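PDB 6GZB: spore germination protein GerM from Bacillus subtilis subsp. subtilis str. 168, which is of unknown biochemical function but affects both sporulation and germination, and carries two GerMN domains in tandem. Local coordinates for residues 284-289 against 317-322; 308-313 against 324-329; 249-254 against 289-294. One frame throughout, in Å; residues are numbered along the deposited sequence.

Contact 1. Residues 284-289 against 317-322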
# COMPACT_ATOMS: atom_id res chain seq x y z
N THR A 284 -26.81 0.97 17.97
CA THR A 284 -26.80 1.28 16.54
C THR A 284 -25.81 0.39 15.76
O THR A 284 -26.06 0.02 14.61
CB THR A 284 -26.50 2.77 16.29
OG1 THR A 284 -25.54 2.91 15.24
CG2 THR A 284 -25.96 3.45 17.56
N LYS A 285 -24.70 0.03 16.40
CA LYS A 285 -23.75 -0.95 15.85
C LYS A 285 -23.01 -0.43 14.62
O LYS A 285 -22.98 -1.07 13.57
CB LYS A 285 -24.44 -2.28 15.55
CG LYS A 285 -24.81 -3.06 16.79
CD LYS A 285 -25.35 -4.44 16.43
CE LYS A 285 -26.03 -5.10 17.62
NZ LYS A 285 -25.96 -6.58 17.49
N MET A 286 -22.35 0.70 14.81
CA MET A 286 -21.62 1.36 13.75
C MET A 286 -20.16 0.91 13.73
O MET A 286 -19.49 0.87 14.76
CB MET A 286 -21.68 2.87 13.95
CG MET A 286 -21.17 3.67 12.77
SD MET A 286 -21.41 5.44 13.01
CE MET A 286 -23.18 5.57 12.76
N ILE A 287 -19.68 0.59 12.55
CA ILE A 287 -18.26 0.36 12.34
C ILE A 287 -17.69 1.59 11.65
O ILE A 287 -18.28 2.11 10.70
CB ILE A 287 -18.03 -0.89 11.47
CG1 ILE A 287 -16.55 -1.21 11.37
CG2 ILE A 287 -18.63 -0.72 10.09
CD1 ILE A 287 -16.26 -2.59 10.80
N SER A 288 -16.60 2.12 12.19
CA SER A 288 -16.06 3.37 11.67
C SER A 288 -15.45 3.15 10.29
O SER A 288 -15.05 2.05 9.93
CB SER A 288 -15.00 3.92 12.63
OG SER A 288 -13.73 3.34 12.38
N SER A 289 -15.44 4.22 9.51
CA SER A 289 -14.85 4.20 8.18
C SER A 289 -13.37 3.81 8.22
O SER A 289 -12.87 3.20 7.28
CB SER A 289 -14.99 5.58 7.55
OG SER A 289 -16.19 5.66 6.82
N GLU A 317 -25.38 -7.11 10.88
CA GLU A 317 -26.07 -6.02 11.56
C GLU A 317 -25.22 -4.76 11.66
O GLU A 317 -25.56 -3.84 12.40
CB GLU A 317 -26.46 -6.46 12.97
CG GLU A 317 -27.64 -7.41 13.03
CD GLU A 317 -27.95 -7.86 14.44
OE1 GLU A 317 -28.87 -8.69 14.61
OE2 GLU A 317 -27.28 -7.37 15.38
N LEU A 318 -24.05 -4.75 11.02
CA LEU A 318 -23.20 -3.56 11.12
C LEU A 318 -23.69 -2.48 10.17
O LEU A 318 -24.14 -2.78 9.06
CB LEU A 318 -21.73 -3.89 10.86
CG LEU A 318 -21.10 -4.83 11.89
CD1 LEU A 318 -19.86 -5.49 11.31
CD2 LEU A 318 -20.78 -4.10 13.17
N VAL A 319 -23.65 -1.23 10.62
CA VAL A 319 -23.91 -0.11 9.74
C VAL A 319 -22.68 0.78 9.67
O VAL A 319 -21.85 0.78 10.57
CB VAL A 319 -25.13 0.72 10.21
CG1 VAL A 319 -26.33 -0.18 10.44
CG2 VAL A 319 -24.80 1.49 11.48
N ASN A 320 -22.54 1.51 8.57
CA ASN A 320 -21.43 2.44 8.43
C ASN A 320 -21.80 3.78 9.06
O ASN A 320 -22.79 3.89 9.79
CB ASN A 320 -21.06 2.61 6.95
CG ASN A 320 -22.17 3.26 6.14
OD1 ASN A 320 -23.13 3.79 6.69
ND2 ASN A 320 -22.04 3.19 4.83
N GLU A 321 -21.00 4.81 8.79
CA GLU A 321 -21.16 6.09 9.48
C GLU A 321 -22.37 6.86 8.96
O GLU A 321 -22.90 7.72 9.64
CB GLU A 321 -19.89 6.93 9.35
CG GLU A 321 -18.63 6.22 9.84
CD GLU A 321 -17.49 7.17 10.16
OE1 GLU A 321 -17.38 8.21 9.47
OE2 GLU A 321 -16.70 6.86 11.07
N LYS A 322 -22.83 6.50 7.76
CA LYS A 322 -24.03 7.09 7.19
C LYS A 322 -25.30 6.33 7.61
O LYS A 322 -26.39 6.64 7.14
CB LYS A 322 -23.94 7.08 5.66
CG LYS A 322 -22.91 8.04 5.08
CD LYS A 322 -22.16 7.40 3.91
CE LYS A 322 -21.81 8.42 2.83
NZ LYS A 322 -22.83 8.45 1.75
O HOH W 1 -18.24 3.33 8.32

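Contact 2. Residues 308-313 against 324-329. With ACT (acetate ion), chain F.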
# COMPACT_ATOMS: atom_id res chain seq x y z
N VAL A 308 -14.83 -8.04 0.97
CA VAL A 308 -14.94 -8.43 2.37
C VAL A 308 -16.34 -8.14 2.87
O VAL A 308 -16.83 -7.01 2.76
CB VAL A 308 -13.95 -7.64 3.25
CG1 VAL A 308 -13.98 -8.16 4.68
CG2 VAL A 308 -12.56 -7.70 2.65
N SER A 309 -16.99 -9.16 3.42
CA SER A 309 -18.27 -9.00 4.10
C SER A 309 -18.03 -9.10 5.59
O SER A 309 -17.23 -9.93 6.04
CB SER A 309 -19.26 -10.10 3.68
OG SER A 309 -19.46 -10.08 2.28
N VAL A 310 -18.73 -8.26 6.35
CA VAL A 310 -18.50 -8.19 7.78
C VAL A 310 -19.77 -8.50 8.56
O VAL A 310 -20.85 -8.05 8.19
CB VAL A 310 -17.94 -6.82 8.20
CG1 VAL A 310 -16.56 -6.59 7.58
CG2 VAL A 310 -18.91 -5.71 7.79
N LYS A 311 -19.62 -9.31 9.59
CA LYS A 311 -20.72 -9.64 10.48
C LYS A 311 -20.25 -9.42 11.90
O LYS A 311 -19.05 -9.38 12.16
CB LYS A 311 -21.15 -11.10 10.32
CG LYS A 311 -21.60 -11.45 8.91
CD LYS A 311 -22.16 -12.86 8.83
CE LYS A 311 -22.29 -13.31 7.38
NZ LYS A 311 -23.01 -14.60 7.25
N VAL A 312 -21.21 -9.29 12.81
CA VAL A 312 -20.91 -9.31 14.23
C VAL A 312 -21.72 -10.41 14.92
O VAL A 312 -22.93 -10.49 14.76
CB VAL A 312 -21.20 -7.94 14.88
CG1 VAL A 312 -22.56 -7.42 14.46
CG2 VAL A 312 -21.10 -8.05 16.39
N ASN A 313 -21.00 -11.33 15.55
CA ASN A 313 -21.60 -12.46 16.25
C ASN A 313 -22.67 -13.14 15.42
O ASN A 313 -23.74 -13.46 15.91
CB ASN A 313 -22.19 -12.00 17.58
CG ASN A 313 -21.12 -11.79 18.64
OD1 ASN A 313 -20.28 -12.66 18.88
ND2 ASN A 313 -21.17 -10.64 19.29
N GLU A 324 -25.95 3.22 6.96
CA GLU A 324 -26.30 2.24 5.94
C GLU A 324 -25.90 0.83 6.38
O GLU A 324 -24.78 0.62 6.82
CB GLU A 324 -25.61 2.60 4.63
CG GLU A 324 -25.84 4.05 4.22
CD GLU A 324 -25.06 4.45 2.98
OE1 GLU A 324 -25.45 5.44 2.33
OE2 GLU A 324 -24.06 3.77 2.65
N LYS A 325 -26.80 -0.13 6.19
CA LYS A 325 -26.54 -1.51 6.58
C LYS A 325 -25.51 -2.13 5.66
O LYS A 325 -25.66 -2.11 4.44
CB LYS A 325 -27.83 -2.35 6.54
CG LYS A 325 -28.86 -1.98 7.58
CD LYS A 325 -29.92 -3.06 7.72
CE LYS A 325 -31.11 -2.55 8.52
NZ LYS A 325 -32.12 -3.61 8.78
N LEU A 326 -24.50 -2.75 6.25
CA LEU A 326 -23.44 -3.40 5.50
C LEU A 326 -23.74 -4.88 5.36
O LEU A 326 -23.16 -5.71 6.08
CB LEU A 326 -22.11 -3.21 6.22
CG LEU A 326 -21.67 -1.76 6.38
CD1 LEU A 326 -20.52 -1.66 7.36
CD2 LEU A 326 -21.28 -1.21 5.02
N THR A 327 -24.62 -5.22 4.43
CA THR A 327 -25.03 -6.60 4.23
C THR A 327 -24.31 -7.20 3.03
O THR A 327 -24.37 -8.41 2.81
CB THR A 327 -26.55 -6.72 3.98
OG1 THR A 327 -26.88 -6.14 2.72
CG2 THR A 327 -27.35 -6.04 5.08
N GLU A 328 -23.71 -6.36 2.20
CA GLU A 328 -23.04 -6.83 1.00
C GLU A 328 -21.51 -6.75 1.14
O GLU A 328 -20.99 -6.03 1.99
CB GLU A 328 -23.49 -6.03 -0.22
CG GLU A 328 -24.96 -6.20 -0.58
CD GLU A 328 -25.42 -7.65 -0.53
OE1 GLU A 328 -25.01 -8.43 -1.42
OE2 GLU A 328 -26.16 -8.00 0.42
N PRO A 329 -20.79 -7.51 0.31
CA PRO A 329 -19.34 -7.45 0.30
C PRO A 329 -18.84 -6.05 -0.05
O PRO A 329 -19.34 -5.45 -1.00
CB PRO A 329 -18.94 -8.45 -0.79
CG PRO A 329 -20.12 -9.35 -0.96
CD PRO A 329 -21.32 -8.51 -0.64
C ACT F . -18.87 -10.70 22.14
O ACT F . -18.52 -9.87 23.00
OXT ACT F . -19.73 -10.43 21.29
CH3 ACT F . -18.25 -12.07 22.10
O HOH W 2 -22.95 -6.15 8.63
O HOH W 3 -20.88 -6.77 4.78

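Contact 3. Residues 249-254 against 289-294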
# COMPACT_ATOMS: atom_id res chain seq x y z
N THR A 249 -4.31 3.42 15.05
CA THR A 249 -5.29 2.40 14.67
C THR A 249 -6.60 2.87 15.26
O THR A 249 -6.62 3.47 16.30
CB THR A 249 -4.95 0.99 15.21
OG1 THR A 249 -5.60 -0.01 14.42
CG2 THR A 249 -5.42 0.82 16.58
N ASP A 250 -7.70 2.65 14.56
CA ASP A 250 -8.97 3.02 15.12
C ASP A 250 -9.60 1.79 15.71
O ASP A 250 -10.71 1.83 16.14
CB ASP A 250 -9.88 3.71 14.12
CG ASP A 250 -11.00 4.52 14.79
OD1 ASP A 250 -10.75 5.17 15.81
OD2 ASP A 250 -12.13 4.52 14.31
N PHE A 251 -8.88 0.69 15.73
CA PHE A 251 -9.38 -0.56 16.31
C PHE A 251 -9.27 -0.52 17.82
O PHE A 251 -8.29 -0.04 18.37
CB PHE A 251 -8.57 -1.76 15.81
CG PHE A 251 -8.95 -2.21 14.44
CD1 PHE A 251 -8.63 -1.45 13.33
CD2 PHE A 251 -9.53 -3.44 14.25
CE1 PHE A 251 -8.94 -1.89 12.06
CE2 PHE A 251 -9.88 -3.87 12.99
CZ PHE A 251 -9.57 -3.10 11.89
N SER A 252 -10.26 -1.10 18.50
CA SER A 252 -10.09 -1.49 19.89
C SER A 252 -9.19 -2.72 19.94
O SER A 252 -9.29 -3.60 19.10
CB SER A 252 -11.45 -1.80 20.53
OG SER A 252 -11.32 -2.78 21.55
N GLU A 253 -8.37 -2.80 20.98
CA GLU A 253 -7.49 -3.95 21.16
C GLU A 253 -8.25 -5.24 21.42
O GLU A 253 -7.70 -6.33 21.24
CB GLU A 253 -6.49 -3.70 22.29
CG GLU A 253 -5.52 -2.57 21.99
CD GLU A 253 -4.28 -2.63 22.86
OE1 GLU A 253 -3.17 -2.56 22.30
OE2 GLU A 253 -4.42 -2.78 24.09
N ASP A 254 -9.51 -5.13 21.82
CA ASP A 254 -10.29 -6.32 22.18
C ASP A 254 -10.94 -6.96 20.97
O ASP A 254 -11.57 -8.01 21.09
CB ASP A 254 -11.35 -5.97 23.23
CG ASP A 254 -10.75 -5.49 24.53
OD1 ASP A 254 -9.71 -6.05 24.94
OD2 ASP A 254 -11.29 -4.54 25.12
N SER A 289 -15.44 4.22 9.51
CA SER A 289 -14.85 4.20 8.18
C SER A 289 -13.37 3.81 8.22
O SER A 289 -12.87 3.20 7.28
CB SER A 289 -14.99 5.58 7.55
OG SER A 289 -16.19 5.66 6.82
N GLU A 290 -12.68 4.25 9.26
CA GLU A 290 -11.26 4.00 9.39
C GLU A 290 -11.00 2.52 9.61
O GLU A 290 -10.06 1.95 9.06
CB GLU A 290 -10.68 4.81 10.57
CG GLU A 290 -10.59 6.30 10.29
CD GLU A 290 -11.90 7.04 10.49
OE1 GLU A 290 -12.88 6.41 10.94
OE2 GLU A 290 -11.95 8.24 10.17
N VAL A 291 -11.83 1.90 10.44
CA VAL A 291 -11.72 0.49 10.71
C VAL A 291 -12.05 -0.32 9.45
O VAL A 291 -11.27 -1.19 9.03
CB VAL A 291 -12.64 0.07 11.86
CG1 VAL A 291 -12.86 -1.43 11.85
CG2 VAL A 291 -12.06 0.51 13.20
N LEU A 292 -13.16 0.03 8.80
CA LEU A 292 -13.60 -0.68 7.61
C LEU A 292 -12.62 -0.55 6.44
O LEU A 292 -12.29 -1.54 5.80
CB LEU A 292 -14.98 -0.18 7.18
CG LEU A 292 -15.66 -0.95 6.06
CD1 LEU A 292 -15.84 -2.41 6.44
CD2 LEU A 292 -17.00 -0.30 5.73
N ASN A 293 -12.16 0.67 6.15
CA ASN A 293 -11.15 0.88 5.12
C ASN A 293 -9.85 0.10 5.37
O ASN A 293 -9.25 -0.42 4.44
CB ASN A 293 -10.83 2.36 4.99
CG ASN A 293 -11.86 3.12 4.20
OD1 ASN A 293 -12.37 2.62 3.20
ND2 ASN A 293 -12.18 4.33 4.64
N SER A 294 -9.39 0.12 6.61
CA SER A 294 -8.19 -0.60 7.01
C SER A 294 -8.34 -2.09 6.74
O SER A 294 -7.45 -2.72 6.17
CB SER A 294 -7.91 -0.37 8.50
OG SER A 294 -7.29 0.88 8.68

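Contact 1. Residues 284-289 against 317-322
K285 and V319 join two irregular loops through their backbones: V319 N donates to K285 O at 3.0 Å, and I287 N returns a bond to V319 O at 2.9 Å. Both bonds flank M286, making a single beta bridge between M286 and V319, and M286 CA adds a CA-H...O contact to V319 O at 3.2 Å. Side chains extend this short pairing at both ends. The extended chain of K285 slants across that of E317, and NZ closes a salt bridge with E317 OE2 at 2.6 Å, nearly along the C-O axis of that oxygen. M286 holds CG anti to the backbone N (chi1 -170°); its extended first two torsions carry SD to 3.6 Å from E321 CA, and the bend at chi3 (-73°) brings CE over to N320 O. E321 in turn sends its carboxylate to the first turn of helix 289-299, where OE2 accepts a weak but straight bond from S289 N at 3.3 Å. A water donates a hydrogen bond to I287 O and more weakly accepts one from E321 N. In the second shell, S288 OG occupies the N-cap of the helix, accepting from V291 N, and it is also hydrogen-bonded to D250. N320 OD1 binds E324 N, tying N320 to the chain at E324, while L318 and I287 both turn toward the hydrophobic interior, L318 onto V310 and V312 and I287 onto L326. Two loops without regular structure are thus fastened by one bridge, an ion pair on one side and a carboxylate at a helix start on the other; that helix end would probably help stabilise the negative charge of E321, although the nearby carboxylate of E290 probably offsets part of the benefit.

Contact 2. Residues 308-313 against 324-329
S309 and P329 bring the backbones of strand 307-312 and the loop 324-329 within 4.2 Å of each other at CA, yet no direct hydrogen bond links the two segments, and the CA atoms of V310 and L326 are 7.2 Å apart. At the close end P329 CA makes a CA-H...O contact with V308 O at 3.5 Å. S309 OG sits over one face of the P329 ring, 3.3 Å from P329 CA and 3.4 Å from P329 CG; its first torsion sets OG beside its own backbone N (chi1 -58°). Since the proline nitrogen has no hydrogen to offer, this is van der Waals packing. At the wider end V310 CG2 rests against L326 CB at 4.4 Å, and both side chains continue inward, V310 to L318 and L326 to I287 and L292 of helix 289-299. Water fills the gap that the backbones leave. One molecule donates to both V310 O and L326 O, the latter at 2.6 Å; a second accepts from V310 N and donates to L326 O and E328 O. On the outer side T327 OG1 donates to the anti lone pair of E328 OE2, tying neighbouring side chains of the loop together. Beyond P329 direct pairing begins, as V308 bonds to V330 of strand 330-331. The two waters bridge strand and loop where direct backbone bonds are absent, consistent with a pairing that opens out before strand 330-331.

Contact 3. Residues 249-254 against 289-294
V291 leans over one face of the F251 ring, its CG1 methyl 4.0 Å from the ring centroid and 24° off the normal, a CH-pi contact displaced toward the rim at CZ. CG1 stands anti to the backbone N of V291 (chi1 162°), while the other methyl, CG2, faces the preceding residue of the loop and lies 3.5 Å from D250 O. S294, one turn further along the helix, meets the same ring at its edge, with CB 4.0 Å from F251 CE1. Its hydroxyl is turned back to E290 O, which S294 N approaches from the opposite face of the carbonyl plane. At the other end D250 and E290 touch through their CB atoms at 3.8 Å. Their carboxylate planes are 75° apart, and D250 OD2 comes within 3.9 Å of E290 OE1, a close approach of like charges that S288 OG probably eases, being hydrogen-bonded to D250 and weakly to E290. The loop meets the first turns of helix 289-299 through D250 and F251 and then leads away. The F251 ring also touches L237 of helix 229-239, while Y215 of strand 213-223 packs on E290 and S294.

In the fold
All three contacts lie in the second GerMN domain, on the same side of the chain's centre. Contact 1 is about 9 Å from contact 2 and 12 Å from contact 3, centre to centre, with contacts 2 and 3 about 15 Å apart, so contact 1 stands as the intermediary. Its segments alternate along the chain with those of each of the others, whereas contact 3 closes before contact 2 opens. S289, where helix 289-299 starts, belongs to contacts 1 and 3; L318 O and L326 N probably bond between contacts 1 and 2. Together they tie the loops around this helix to strand 307-312 of the four-stranded mixed sheet.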